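Local coordinates for protein titin (Homo sapiens, PDB 3LCY) that forms the giant elastic filament of striated muscle and also carries a serine/threonine kinase, two of its A-band immunoglobulin domains being present here in tandem, at residues Lys110-Gly115 with Asp191-Asp196; Gly118-Leu123 with His160-Asn165. All coordinates share one frame; numbering follows the deposited sequence.

Interaction 1 (Lys110-Gly115 with Asp191-Asp196); sequences KEKYYG and DVEIQD
Strand 112-115 runs parallel to strand 191-195, the axes approaching to 4.6 Å and diverging by 27°, and five backbone hydrogen bonds pass back and forth between them, from Asp191 N to Glu111 O (2.9 Å) at one end to Gln195 N to Gly115 O (3.1 Å) at the other. Lys112, Tyr114, Asp191 and Glu193 share one face of this ladder. The lysine lies alongside Asp191, and its methylenes do the touching: CE is 3.7 Å from Asp191 OD2. A bend at chi3 (63°) turns the end of the chain toward Glu193, so that Lys112 NZ makes a long salt bridge of 3.6 Å to Glu193 OE2; NZ also gives a weak hydrogen bond to Tyr114 OH. Lysine suits this partly exposed position because its aliphatic part packs while its amine stays among acidic neighbours. The Tyr114 ring runs beside the glutamate, with CD1 3.7 Å from Glu193 CB, and Gln195 crosses the tyrosine obliquely, its CD 4.0 Å from Tyr114 CD1, with amide and ring planes 40° apart. Val192 and Ile194 give the other face its apolar, buried character. Gly115, buried and without a side chain, adds no bulk there next to Ile194, whose CG2 lies 3.5 Å from Gly115 O. Tyr113 starts on this same face, but its ring leads away along its own segment, where the hydroxyl accepts a hydrogen bond from Lys110 N. A parallel pairing of an N-terminal strand with the last strand is the A'-G pairing characteristic of I-set immunoglobulin domains, whose other strand pairs are antiparallel.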
loop_
_atom_site.group_PDB
_atom_site.type_symbol
_atom_site.label_atom_id
_atom_site.label_comp_id
_atom_site.label_asym_id
_atom_site.label_seq_id
_atom_site.Cartn_x
_atom_site.Cartn_y
_atom_site.Cartn_z
ATOM N N LYS A 110 3.334 14.753 -16.611
ATOM C CA LYS A 110 3.421 15.729 -17.692
ATOM C C LYS A 110 3.521 15.018 -19.037
ATOM O O LYS A 110 3.859 13.839 -19.099
ATOM C CB LYS A 110 4.623 16.655 -17.490
ATOM C CG LYS A 110 4.537 17.532 -16.252
ATOM C CD LYS A 110 5.740 18.456 -16.146
ATOM C CE LYS A 110 5.882 19.324 -17.386
ATOM N NZ LYS A 110 4.670 20.152 -17.634
ATOM N N GLU A 111 3.226 15.737 -20.113
ATOM C CA GLU A 111 3.251 15.146 -21.448
ATOM C C GLU A 111 4.672 14.840 -21.900
ATOM O O GLU A 111 4.941 13.790 -22.474
ATOM C CB GLU A 111 2.588 16.077 -22.462
ATOM C CG GLU A 111 2.507 15.494 -23.864
ATOM C CD GLU A 111 2.241 16.547 -24.922
ATOM O OE1 GLU A 111 2.158 16.187 -26.114
ATOM O OE2 GLU A 111 2.119 17.738 -24.566
ATOM N N LYS A 112 5.577 15.774 -21.639
ATOM C CA LYS A 112 6.955 15.659 -22.097
ATOM C C LYS A 112 7.943 15.739 -20.943
ATOM O O LYS A 112 7.757 16.515 -20.008
ATOM C CB LYS A 112 7.268 16.756 -23.115
ATOM C CG LYS A 112 6.461 16.652 -24.397
ATOM C CD LYS A 112 6.908 17.693 -25.408
ATOM C CE LYS A 112 8.356 17.479 -25.813
ATOM N NZ LYS A 112 8.790 18.489 -26.816
ATOM N N TYR A 113 8.993 14.932 -21.016
ATOM C CA TYR A 113 10.063 14.986 -20.029
ATOM C C TYR A 113 11.399 15.192 -20.724
ATOM O O TYR A 113 11.630 14.661 -21.810
ATOM C CB TYR A 113 10.084 13.720 -19.175
ATOM C CG TYR A 113 8.924 13.628 -18.210
ATOM C CD1 TYR A 113 8.984 14.242 -16.966
ATOM C CD2 TYR A 113 7.771 12.932 -18.543
ATOM C CE1 TYR A 113 7.929 14.164 -16.079
ATOM C CE2 TYR A 113 6.710 12.848 -17.662
ATOM C CZ TYR A 113 6.795 13.465 -16.432
ATOM O OH TYR A 113 5.740 13.382 -15.553
ATOM N N TYR A 114 12.279 15.963 -20.096
ATOM C CA TYR A 114 13.534 16.343 -20.732
ATOM C C TYR A 114 14.758 15.840 -19.979
ATOM O O TYR A 114 14.910 16.079 -18.781
ATOM C CB TYR A 114 13.613 17.861 -20.886
ATOM C CG TYR A 114 12.522 18.442 -21.754
ATOM C CD1 TYR A 114 12.739 18.694 -23.101
ATOM C CD2 TYR A 114 11.273 18.733 -21.226
ATOM C CE1 TYR A 114 11.744 19.224 -23.895
ATOM C CE2 TYR A 114 10.271 19.260 -22.012
ATOM C CZ TYR A 114 10.513 19.505 -23.346
ATOM O OH TYR A 114 9.520 20.033 -24.139
ATOM N N GLY A 115 15.654 15.178 -20.697
ATOM C CA GLY A 115 16.879 14.670 -20.111
ATOM C C GLY A 115 18.105 15.290 -20.754
ATOM O O GLY A 115 18.197 15.340 -21.968
ATOM N N ASP A 191 6.474 11.520 -23.483
ATOM C CA ASP A 191 7.315 11.944 -24.593
ATOM C C ASP A 191 8.655 12.451 -24.071
ATOM O O ASP A 191 8.720 13.480 -23.400
ATOM C CB ASP A 191 6.620 13.036 -25.407
ATOM C CG ASP A 191 7.213 13.192 -26.789
ATOM O OD1 ASP A 191 7.706 12.184 -27.341
ATOM O OD2 ASP A 191 7.185 14.319 -27.326
ATOM N N VAL A 192 9.722 11.723 -24.380
ATOM C CA VAL A 192 11.050 12.076 -23.893
ATOM C C VAL A 192 11.883 12.793 -24.950
ATOM O O VAL A 192 11.977 12.347 -26.094
ATOM C CB VAL A 192 11.821 10.834 -23.404
ATOM C CG1 VAL A 192 13.271 11.185 -23.126
ATOM C CG2 VAL A 192 11.162 10.255 -22.161
ATOM N N GLU A 193 12.497 13.902 -24.563
ATOM C CA GLU A 193 13.325 14.683 -25.465
ATOM C C GLU A 193 14.709 14.858 -24.849
ATOM O O GLU A 193 14.826 15.099 -23.655
ATOM C CB GLU A 193 12.682 16.044 -25.714
ATOM C CG GLU A 193 13.094 16.703 -27.012
ATOM C CD GLU A 193 12.357 16.151 -28.215
ATOM O OE1 GLU A 193 13.020 15.777 -29.199
ATOM O OE2 GLU A 193 11.115 16.092 -28.180
ATOM N N ILE A 194 15.757 14.738 -25.658
ATOM C CA ILE A 194 17.119 14.887 -25.155
ATOM C C ILE A 194 17.729 16.216 -25.594
ATOM O O ILE A 194 17.759 16.531 -26.776
ATOM C CB ILE A 194 18.019 13.736 -25.623
ATOM C CG1 ILE A 194 17.308 12.398 -25.432
ATOM C CG2 ILE A 194 19.331 13.749 -24.870
ATOM C CD1 ILE A 194 16.916 12.115 -24.008
ATOM N N GLN A 195 18.216 16.988 -24.627
ATOM C CA GLN A 195 18.820 18.290 -24.891
ATOM C C GLN A 195 20.317 18.300 -24.655
ATOM O O GLN A 195 20.779 17.892 -23.594
ATOM C CB GLN A 195 18.224 19.342 -23.955
ATOM C CG GLN A 195 16.846 19.840 -24.294
ATOM C CD GLN A 195 16.248 20.642 -23.152
ATOM O OE1 GLN A 195 16.376 20.265 -21.989
ATOM N NE2 GLN A 195 15.599 21.751 -23.478
ATOM N N ASP A 196 21.062 18.793 -25.638
ATOM C CA ASP A 196 22.510 18.900 -25.545
ATOM C C ASP A 196 22.838 19.880 -24.427
ATOM O O ASP A 196 22.453 21.041 -24.495
ATOM C CB ASP A 196 23.084 19.433 -26.863
ATOM C CG ASP A 196 23.700 18.348 -27.735
ATOM O OD1 ASP A 196 23.378 17.162 -27.574
ATOM O OD2 ASP A 196 24.518 18.688 -28.605
#

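Interaction 2 (Gly118-Leu123 with His160-Asn165); sequences GSTLRL and HLVMKN
Arg122 passes the edge of the His160 imidazole, its NE near the ring plane and 3.2 Å from His160 NE2 in a weak hydrogen bond bent to 132° at the hydrogen. Guanidinium and ring planes stand 45° apart, so the two do not stack. With CG beside the backbone N (chi1 -51°) and a bend at chi3, the arginine chain also brings its guanidinium next to Val162, whose CG2 sits over one face, 3.7 Å from Arg122 NH2. A long side chain suits this exposed face, since its methylenes and flat head can cover a valine while the charge stays near solvent. Val162 CG2 is shared: it also touches Thr120 CG2 at 3.5 Å. The threonine uses its two branches differently, the methyl packing on the valine and OG1 linked through a water to Asn165 N, with 2.8 Å from OG1 to the water. Leu121, Leu123, Leu161 and Met163 line the opposite face; Leu121 CD2 meets Met163 CE at 4.0 Å, a suitable apolar pairing for residues turned to the core. Antiparallel backbone bonds join the two hydrogen-bonded pairs Leu121-Met163 and Leu123-Leu161, among them Leu123 N to Leu161 O at 2.7 Å. Gly118, at a positive phi that is easy for glycine, lies in the loop that leads into strand 121-130. His160 ND1 is hydrogen-bonded to His124 ND1, which fixes the ring's other side. Strand 150-154 flanks 158-163 on its far edge, while across the core of the sandwich Leu123 and Leu161 pack on Trp137 of strand 134-139, and Leu121 on Val192 and Leu123 on Leu190 of strand 185-195.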
loop_
_atom_site.group_PDB
_atom_site.type_symbol
_atom_site.label_atom_id
_atom_site.label_comp_id
_atom_site.label_asym_id
_atom_site.label_seq_id
_atom_site.Cartn_x
_atom_site.Cartn_y
_atom_site.Cartn_z
ATOM N N GLY A 118 23.968 12.921 -21.950
ATOM C CA GLY A 118 25.036 12.321 -21.180
ATOM C C GLY A 118 24.710 12.119 -19.717
ATOM O O GLY A 118 25.465 11.484 -18.995
ATOM N N SER A 119 23.573 12.637 -19.280
ATOM C CA SER A 119 23.160 12.487 -17.889
ATOM C C SER A 119 22.171 11.342 -17.708
ATOM O O SER A 119 21.657 10.786 -18.678
ATOM C CB SER A 119 22.542 13.785 -17.367
ATOM O OG SER A 119 21.278 14.026 -17.963
ATOM N N THR A 120 21.906 11.000 -16.452
ATOM C CA THR A 120 20.930 9.970 -16.128
ATOM C C THR A 120 19.538 10.579 -16.034
ATOM O O THR A 120 19.360 11.649 -15.455
ATOM C CB THR A 120 21.263 9.280 -14.796
ATOM O OG1 THR A 120 22.448 8.493 -14.949
ATOM C CG2 THR A 120 20.117 8.382 -14.360
ATOM N N LEU A 121 18.555 9.897 -16.610
ATOM C CA LEU A 121 17.175 10.359 -16.546
ATOM C C LEU A 121 16.318 9.387 -15.743
ATOM O O LEU A 121 16.279 8.192 -16.035
ATOM C CB LEU A 121 16.598 10.538 -17.949
ATOM C CG LEU A 121 15.136 10.986 -18.004
ATOM C CD1 LEU A 121 14.940 12.276 -17.222
ATOM C CD2 LEU A 121 14.674 11.149 -19.442
ATOM N N ARG A 122 15.632 9.902 -14.729
ATOM C CA ARG A 122 14.798 9.062 -13.881
ATOM C C ARG A 122 13.325 9.432 -14.005
ATOM O O ARG A 122 12.937 10.574 -13.761
ATOM C CB ARG A 122 15.252 9.151 -12.421
ATOM C CG ARG A 122 16.744 8.913 -12.225
ATOM C CD ARG A 122 17.177 9.147 -10.783
ATOM N NE ARG A 122 17.266 7.907 -10.014
ATOM C CZ ARG A 122 18.351 7.140 -9.957
ATOM N NH1 ARG A 122 18.348 6.030 -9.231
ATOM N NH2 ARG A 122 19.443 7.485 -10.624
ATOM N N LEU A 123 12.500 8.452 -14.357
ATOM C CA LEU A 123 11.066 8.664 -14.463
ATOM C C LEU A 123 10.493 7.989 -13.226
ATOM O O LEU A 123 10.599 6.784 -13.061
ATOM C CB LEU A 123 10.517 8.045 -15.741
ATOM C CG LEU A 123 10.474 8.948 -16.973
ATOM C CD1 LEU A 123 11.622 9.920 -16.973
ATOM C CD2 LEU A 123 10.479 8.124 -18.238
ATOM N N HIS A 160 9.794 2.950 -10.970
ATOM C CA HIS A 160 10.895 3.884 -11.172
ATOM C C HIS A 160 11.840 3.429 -12.279
ATOM O O HIS A 160 12.518 2.412 -12.147
ATOM C CB HIS A 160 11.668 4.072 -9.864
ATOM C CG HIS A 160 12.678 5.175 -9.909
ATOM N ND1 HIS A 160 12.398 6.458 -9.506
ATOM C CD2 HIS A 160 13.976 5.183 -10.316
ATOM C CE1 HIS A 160 13.474 7.215 -9.657
ATOM N NE2 HIS A 160 14.440 6.461 -10.148
ATOM N N LEU A 161 11.879 4.190 -13.368
ATOM C CA LEU A 161 12.767 3.890 -14.486
ATOM C C LEU A 161 13.957 4.842 -14.511
ATOM O O LEU A 161 13.787 6.058 -14.584
ATOM C CB LEU A 161 12.012 3.972 -15.815
ATOM C CG LEU A 161 12.863 3.885 -17.087
ATOM C CD1 LEU A 161 13.532 2.524 -17.196
ATOM C CD2 LEU A 161 12.027 4.166 -18.324
ATOM N N VAL A 162 15.142 4.282 -14.512
ATOM C CA VAL A 162 16.357 5.048 -14.640
ATOM C C VAL A 162 17.190 4.745 -15.908
ATOM O O VAL A 162 17.535 3.657 -16.198
ATOM C CB VAL A 162 17.176 5.006 -13.325
ATOM C CG1 VAL A 162 17.213 3.711 -12.767
ATOM C CG2 VAL A 162 18.510 5.439 -13.522
ATOM N N MET A 163 17.495 5.761 -16.665
ATOM C CA MET A 163 18.228 5.575 -17.871
ATOM C C MET A 163 19.562 6.248 -17.783
ATOM O O MET A 163 19.659 7.400 -17.554
ATOM C CB MET A 163 17.408 6.052 -19.049
ATOM C CG MET A 163 16.326 5.082 -19.417
ATOM S SD MET A 163 15.068 5.574 -20.545
ATOM C CE MET A 163 14.959 7.270 -20.248
ATOM N N LYS A 164 20.608 5.483 -17.966
ATOM C CA LYS A 164 21.942 6.004 -17.871
ATOM C C LYS A 164 22.455 6.540 -19.165
ATOM O O LYS A 164 22.239 5.968 -20.171
ATOM C CB LYS A 164 22.878 4.929 -17.405
ATOM C CG LYS A 164 23.402 5.188 -16.070
ATOM C CD LYS A 164 24.394 4.165 -15.610
ATOM C CE LYS A 164 23.779 3.058 -14.799
ATOM N NZ LYS A 164 24.789 2.015 -14.480
ATOM N N ASN A 165 23.168 7.636 -19.123
ATOM C CA ASN A 165 23.813 8.182 -20.288
ATOM C C ASN A 165 22.948 8.364 -21.482
ATOM O O ASN A 165 23.174 7.788 -22.512
ATOM C CB ASN A 165 25.108 7.486 -20.669
ATOM C CG ASN A 165 25.736 8.087 -21.938
ATOM O OD1 ASN A 165 25.409 7.690 -23.033
ATOM N ND2 ASN A 165 26.617 9.039 -21.779
HETATM O O HOH W 1 24.653 9.000 -16.643
#

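Overall arrangement
Both interactions belong to the second of the two immunoglobulin domains, and their centres are about 11 Å apart. Interaction 1 joins an outermost strand, 112-116, to the last strand, 185-195, in one sheet of the sandwich; interaction 2 pairs strands 121-130 and 158-163 in the other. Along the chain the order is 110-115, 118-123, 160-165, 191-196, so the second pair lies, in sequence, between the two segments of the first. The sheets meet where Leu121 CD2 packs on Val192 CG1, 3.9 Å away, and near Gly115. Interaction 1 sets an early strand beside the last, and interaction 2 backs it from the facing sheet, which strand 121-130, pairing also with 88-103, continues toward the first domain.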